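Local coordinates for outer membrane protein (Bartonella henselae, PDB 2FI9) that is of unknown function, although it is named an outer membrane protein and belongs to the uncharacterised DUF498/DUF598 family, at residues Asp19-Gly24 with Ala105-Phe110; Arg34-Cys39 with Ile47-Pro52. All blocks are in the same frame, centred on the assembly; numbering follows the deposited sequence.

Contact 1 (Asp19-Gly24 with Ala105-Phe110); sequences DAYGNG and AAVRTF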
loop_
_atom_site.group_PDB
_atom_site.type_symbol
_atom_site.label_atom_id
_atom_site.label_comp_id
_atom_site.label_asym_id
_atom_site.label_seq_id
_atom_site.Cartn_x
_atom_site.Cartn_y
_atom_site.Cartn_z
ATOM N N ASP A 19 10.183 -3.385 7.115
ATOM C CA ASP A 19 10.848 -3.572 8.409
ATOM C C ASP A 19 10.615 -2.447 9.422
ATOM O O ASP A 19 10.842 -2.643 10.614
ATOM C CB ASP A 19 12.348 -3.814 8.205
ATOM C CG ASP A 19 12.614 -5.026 7.337
ATOM O OD1 ASP A 19 11.870 -6.020 7.463
ATOM O OD2 ASP A 19 13.547 -4.989 6.517
ATOM N N ALA A 20 10.174 -1.282 8.948
ATOM C CA ALA A 20 9.925 -0.138 9.821
ATOM C C ALA A 20 9.068 0.900 9.121
ATOM O O ALA A 20 9.030 0.956 7.888
ATOM C CB ALA A 20 11.227 0.487 10.287
ATOM N N TYR A 21 8.354 1.690 9.923
ATOM C CA TYR A 21 7.630 2.862 9.449
ATOM C C TYR A 21 7.841 3.945 10.507
ATOM O O TYR A 21 8.417 3.683 11.577
ATOM C CB TYR A 21 6.137 2.552 9.244
ATOM C CG TYR A 21 5.410 2.135 10.509
ATOM C CD1 TYR A 21 4.691 3.061 11.253
ATOM C CD2 TYR A 21 5.457 0.814 10.966
ATOM C CE1 TYR A 21 4.027 2.690 12.432
ATOM C CE2 TYR A 21 4.797 0.435 12.139
ATOM C CZ TYR A 21 4.093 1.371 12.859
ATOM O OH TYR A 21 3.430 1.012 14.009
ATOM N N GLY A 22 7.373 5.154 10.217
ATOM C CA GLY A 22 7.671 6.309 11.061
ATOM C C GLY A 22 8.690 7.182 10.370
ATOM O O GLY A 22 9.312 6.769 9.370
ATOM N N ASN A 23 8.874 8.390 10.898
ATOM C CA ASN A 23 9.915 9.299 10.435
ATOM C C ASN A 23 9.735 9.686 8.966
ATOM O O ASN A 23 10.713 9.863 8.223
ATOM C CB ASN A 23 11.308 8.696 10.678
ATOM C CG ASN A 23 12.436 9.691 10.408
ATOM O OD1 ASN A 23 12.323 10.878 10.735
ATOM N ND2 ASN A 23 13.529 9.212 9.809
ATOM N N GLY A 24 8.476 9.801 8.558
ATOM C CA GLY A 24 8.114 10.193 7.206
ATOM C C GLY A 24 8.536 9.179 6.152
ATOM O O GLY A 24 8.612 9.504 4.963
ATOM N N ALA A 105 -0.886 -0.525 11.156
ATOM C CA ALA A 105 -1.678 -1.736 11.004
ATOM C C ALA A 105 -1.497 -2.316 9.614
ATOM O O ALA A 105 -1.389 -3.526 9.467
ATOM C CB ALA A 105 -3.158 -1.444 11.267
ATOM N N ALA A 106 -1.475 -1.462 8.596
ATOM C CA ALA A 106 -1.337 -1.955 7.228
ATOM C C ALA A 106 0.032 -2.627 7.030
ATOM O O ALA A 106 0.138 -3.700 6.401
ATOM C CB ALA A 106 -1.549 -0.829 6.241
ATOM N N VAL A 107 1.085 -2.013 7.572
ATOM C CA VAL A 107 2.424 -2.615 7.494
ATOM C C VAL A 107 2.419 -4.020 8.098
ATOM O O VAL A 107 2.904 -4.981 7.470
ATOM C CB VAL A 107 3.513 -1.749 8.209
ATOM C CG1 VAL A 107 4.820 -2.556 8.443
ATOM C CG2 VAL A 107 3.770 -0.440 7.434
ATOM N N ARG A 108 1.869 -4.144 9.309
ATOM C CA ARG A 108 1.919 -5.404 10.039
ATOM C C ARG A 108 1.117 -6.475 9.329
ATOM O O ARG A 108 1.566 -7.615 9.240
ATOM C CB ARG A 108 1.417 -5.222 11.468
ATOM C CG ARG A 108 2.380 -4.437 12.339
ATOM C CD ARG A 108 1.888 -4.346 13.773
ATOM N NE ARG A 108 0.675 -3.531 13.912
ATOM C CZ ARG A 108 0.666 -2.224 14.183
ATOM N NH1 ARG A 108 1.806 -1.556 14.331
ATOM N NH2 ARG A 108 -0.487 -1.586 14.308
ATOM N N THR A 109 -0.034 -6.079 8.783
ATOM C CA THR A 109 -0.929 -6.972 8.050
ATOM C C THR A 109 -0.335 -7.363 6.706
ATOM O O THR A 109 -0.401 -8.532 6.324
ATOM C CB THR A 109 -2.338 -6.348 7.812
ATOM O OG1 THR A 109 -2.914 -5.936 9.056
ATOM C CG2 THR A 109 -3.267 -7.351 7.165
ATOM N N PHE A 110 0.220 -6.386 5.982
ATOM C CA PHE A 110 0.956 -6.673 4.743
ATOM C C PHE A 110 2.052 -7.720 4.952
ATOM O O PHE A 110 2.159 -8.672 4.178
ATOM C CB PHE A 110 1.581 -5.409 4.156
ATOM C CG PHE A 110 2.418 -5.666 2.928
ATOM C CD1 PHE A 110 1.810 -5.942 1.704
ATOM C CD2 PHE A 110 3.821 -5.673 2.999
ATOM C CE1 PHE A 110 2.569 -6.192 0.563
ATOM C CE2 PHE A 110 4.606 -5.927 1.838
ATOM C CZ PHE A 110 3.982 -6.188 0.626
#

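Contact 2 (Arg34-Cys39 with Ile47-Pro52); sequences RGSIIC and IDMTGP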
loop_
_atom_site.group_PDB
_atom_site.type_symbol
_atom_site.label_atom_id
_atom_site.label_comp_id
_atom_site.label_asym_id
_atom_site.label_seq_id
_atom_site.Cartn_x
_atom_site.Cartn_y
_atom_site.Cartn_z
ATOM N N ARG A 34 12.238 7.811 2.004
ATOM C CA ARG A 34 11.461 8.920 2.548
ATOM C C ARG A 34 10.229 9.176 1.655
ATOM O O ARG A 34 10.351 9.436 0.445
ATOM C CB ARG A 34 12.328 10.181 2.677
ATOM C CG ARG A 34 13.235 10.518 1.440
ATOM C CD ARG A 34 14.295 9.436 1.100
ATOM N NE ARG A 34 14.134 8.959 -0.281
ATOM C CZ ARG A 34 14.710 7.870 -0.795
ATOM N NH1 ARG A 34 15.514 7.109 -0.054
ATOM N NH2 ARG A 34 14.486 7.539 -2.066
ATOM N N GLY A 35 9.051 9.077 2.250
ATOM C CA GLY A 35 7.813 9.265 1.505
ATOM C C GLY A 35 6.894 8.057 1.531
ATOM O O GLY A 35 7.232 6.994 2.083
ATOM N N SER A 36 5.711 8.235 0.948
ATOM C CA SER A 36 4.717 7.183 0.881
ATOM C C SER A 36 5.105 6.162 -0.191
ATOM O O SER A 36 5.832 6.489 -1.142
ATOM C CB SER A 36 3.354 7.785 0.568
ATOM O OG SER A 36 2.956 8.685 1.605
ATOM N N ILE A 37 4.637 4.928 -0.034
ATOM C CA ILE A 37 5.015 3.861 -0.966
ATOM C C ILE A 37 3.822 3.015 -1.366
ATOM O O ILE A 37 2.820 2.918 -0.640
ATOM C CB ILE A 37 6.146 2.935 -0.406
ATOM C CG1 ILE A 37 5.742 2.297 0.932
ATOM C CG2 ILE A 37 7.440 3.707 -0.280
ATOM C CD1 ILE A 37 6.664 1.156 1.371
ATOM N N ILE A 38 3.930 2.426 -2.540
ATOM C CA ILE A 38 3.018 1.391 -2.962
ATOM C C ILE A 38 3.843 0.098 -3.190
ATOM O O ILE A 38 4.938 0.153 -3.728
ATOM C CB ILE A 38 2.228 1.841 -4.204
ATOM C CG1 ILE A 38 0.939 1.044 -4.336
ATOM C CG2 ILE A 38 3.063 1.775 -5.482
ATOM C CD1 ILE A 38 -0.052 1.719 -5.252
ATOM N N CYS A 39 3.326 -1.032 -2.726
ATOM C CA CYS A 39 4.029 -2.299 -2.759
ATOM C C CYS A 39 3.171 -3.245 -3.552
ATOM O O CYS A 39 2.085 -3.619 -3.117
ATOM C CB CYS A 39 4.198 -2.851 -1.342
ATOM S SG CYS A 39 4.961 -1.710 -0.180
ATOM N N ILE A 47 5.332 6.997 -4.049
ATOM C CA ILE A 47 4.225 7.779 -4.568
ATOM C C ILE A 47 4.091 9.062 -3.756
ATOM O O ILE A 47 4.263 9.079 -2.531
ATOM C CB ILE A 47 2.887 7.012 -4.594
ATOM C CG1 ILE A 47 2.717 6.180 -3.339
ATOM C CG2 ILE A 47 2.799 6.124 -5.845
ATOM C CD1 ILE A 47 1.307 6.021 -2.929
ATOM N N ASP A 48 3.791 10.139 -4.460
ATOM C CA ASP A 48 3.762 11.446 -3.862
ATOM C C ASP A 48 2.378 11.744 -3.319
ATOM O O ASP A 48 1.628 12.502 -3.925
ATOM C CB ASP A 48 4.158 12.491 -4.891
ATOM C CG ASP A 48 4.607 13.785 -4.253
ATOM O OD1 ASP A 48 5.134 13.748 -3.112
ATOM O OD2 ASP A 48 4.435 14.844 -4.901
ATOM N N MET A 49 2.038 11.133 -2.187
ATOM C CA MET A 49 0.771 11.427 -1.516
ATOM C C MET A 49 0.916 12.732 -0.709
ATOM O O MET A 49 1.820 12.861 0.108
ATOM C CB MET A 49 0.357 10.262 -0.602
ATOM C CG MET A 49 -0.014 8.959 -1.322
ATOM S SD MET A 49 -0.351 7.564 -0.205
ATOM C CE MET A 49 -2.050 7.950 0.208
ATOM N N THR A 50 0.050 13.706 -0.953
ATOM C CA THR A 50 0.045 14.935 -0.133
ATOM C C THR A 50 -0.731 14.739 1.166
ATOM O O THR A 50 -0.670 15.569 2.089
ATOM C CB THR A 50 -0.619 16.098 -0.857
ATOM O OG1 THR A 50 -1.977 15.739 -1.147
ATOM C CG2 THR A 50 0.134 16.447 -2.129
ATOM N N GLY A 51 -1.484 13.648 1.208
ATOM C CA GLY A 51 -2.381 13.380 2.316
ATOM C C GLY A 51 -2.728 11.917 2.406
ATOM O O GLY A 51 -2.514 11.169 1.454
ATOM N N PRO A 52 -3.269 11.504 3.558
ATOM C CA PRO A 52 -3.517 10.101 3.865
ATOM C C PRO A 52 -4.645 9.427 3.074
ATOM O O PRO A 52 -4.725 8.196 3.079
ATOM C CB PRO A 52 -3.838 10.132 5.357
ATOM C CG PRO A 52 -4.357 11.483 5.595
ATOM C CD PRO A 52 -3.628 12.388 4.683
HETATM O O HOH W 1 3.410 11.123 1.259
HETATM O O HOH W 2 5.422 10.696 -0.545
#

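Contact 1 (Asp19-Gly24 with Ala105-Phe110)
Tyr21 shows how one long aromatic side chain can join a strand to a helix whose backbone lies well away, for its CA is 7.8 Å from that of Val107. The ring leaves the strand with CG between the backbone N and the carbonyl carbon (chi1 62°), which directs it at helix 103-115. Its CB already lies near the CG2 methyl of Val107. CG stands slightly farther off, and the ring atom CD2 makes the closest approach to that methyl, with Tyr21 CD2 and Val107 CG2 4.1 Å apart. The methyl meets the ring at a slant, neither squarely over a face nor at an edge.

The strand that carries Tyr21 is an edge strand of a three-stranded antiparallel sheet, and it has a classic beta bulge where Asp19 and Ala20 both face Arg27. Phe26, on the neighbouring strand of this sheet, touches both Tyr21 and Val107 and so lines the same seam between sheet and helix.

Beyond the methyl the surroundings turn polar. Tyr21 CZ lies 4.0 Å from Arg108 NH1, and the hydroxyl at the tip accepts a weak hydrogen bond of 3.1 Å from Arg108 NH1 to Tyr21 OH. Its N-H...O angle of 127° is strongly bent. The hydroxyl sits at the edge of the guanidinium, near its plane, while the ring and guanidinium planes are 62° apart and do not stack. The arginine chain, bent at chi3, carries NH1 to the phenol, and both residues are exposed.

Contact 2 (Arg34-Cys39 with Ile47-Pro52)
Ser36 and Ile47 face each other at the open end of a beta-hairpin, where strands 36-40 and 43-47 meet at one margin of the five-stranded mixed sheet. The pair illustrates how a hairpin can part at its end yet remain joined, here through backbone, water and side-chain contacts in turn.

In the backbone, Ile47 N donates to Ser36 O at 3.0 Å, nearly straight (172°). The return link runs through water: one molecule accepts from Ser36 N at 2.9 Å and donates to Ile47 O, bridging two groups that have drawn apart. After Ile47 the chain folds into an inverse gamma turn centred on Asp48, past which Met49 points its CB toward the serine's strand.

A second water donates to Met49 O and probably joins it to Ser36 OG, though it lies a doubtfully short 2.5 Å from Ser36 OG. That hydroxyl, which is buried, is also hydrogen-bonded to Ala126 N, so it ties the hairpin to the chain just past strand 120-124 and probably, through the water, to the following loop.

Van der Waals contact completes the set. With CG anti to the carbonyl carbon (chi1 -67°) and chi2 extended, the methionine chain runs alongside the serine, SD coming within 3.8 Å of Ser36 CB and Met49 CB within 3.8 Å of Ser36 OG. Ile38 CG2 and Ile47 CG2 form a looser apolar pair at 4.4 Å. Leu123 of strand 120-124 touches Ile38, Ile47 and Met49. With CG1 placed between its own backbone N and carbonyl carbon (chi1 41°), Ile47 lays that branch across the partner strand's peptide, with Ile47 CG1 3.9 Å from Ile37 C and 4.0 Å from Ile38 N.

Overall arrangement
The two contacts contrast a partly buried seam with a buried junction. Contact 1 joins a strand of the three-stranded sheet to helix 103-115 through side chains alone, and its polar end is exposed. Contact 2 lies deeper, at the margin of the mixed sheet, and relies on a backbone bond and bridging waters as well as apolar packing. Their centres are about 12 Å apart, and their segments meet directly: Gly24 O probably accepts a hydrogen bond from Gly35 N at 2.8 Å, while Phe110 CZ packs on Cys39 CB at 3.9 Å. The same helix that carries Val107 and Arg108 thus also packs against the hairpin strand.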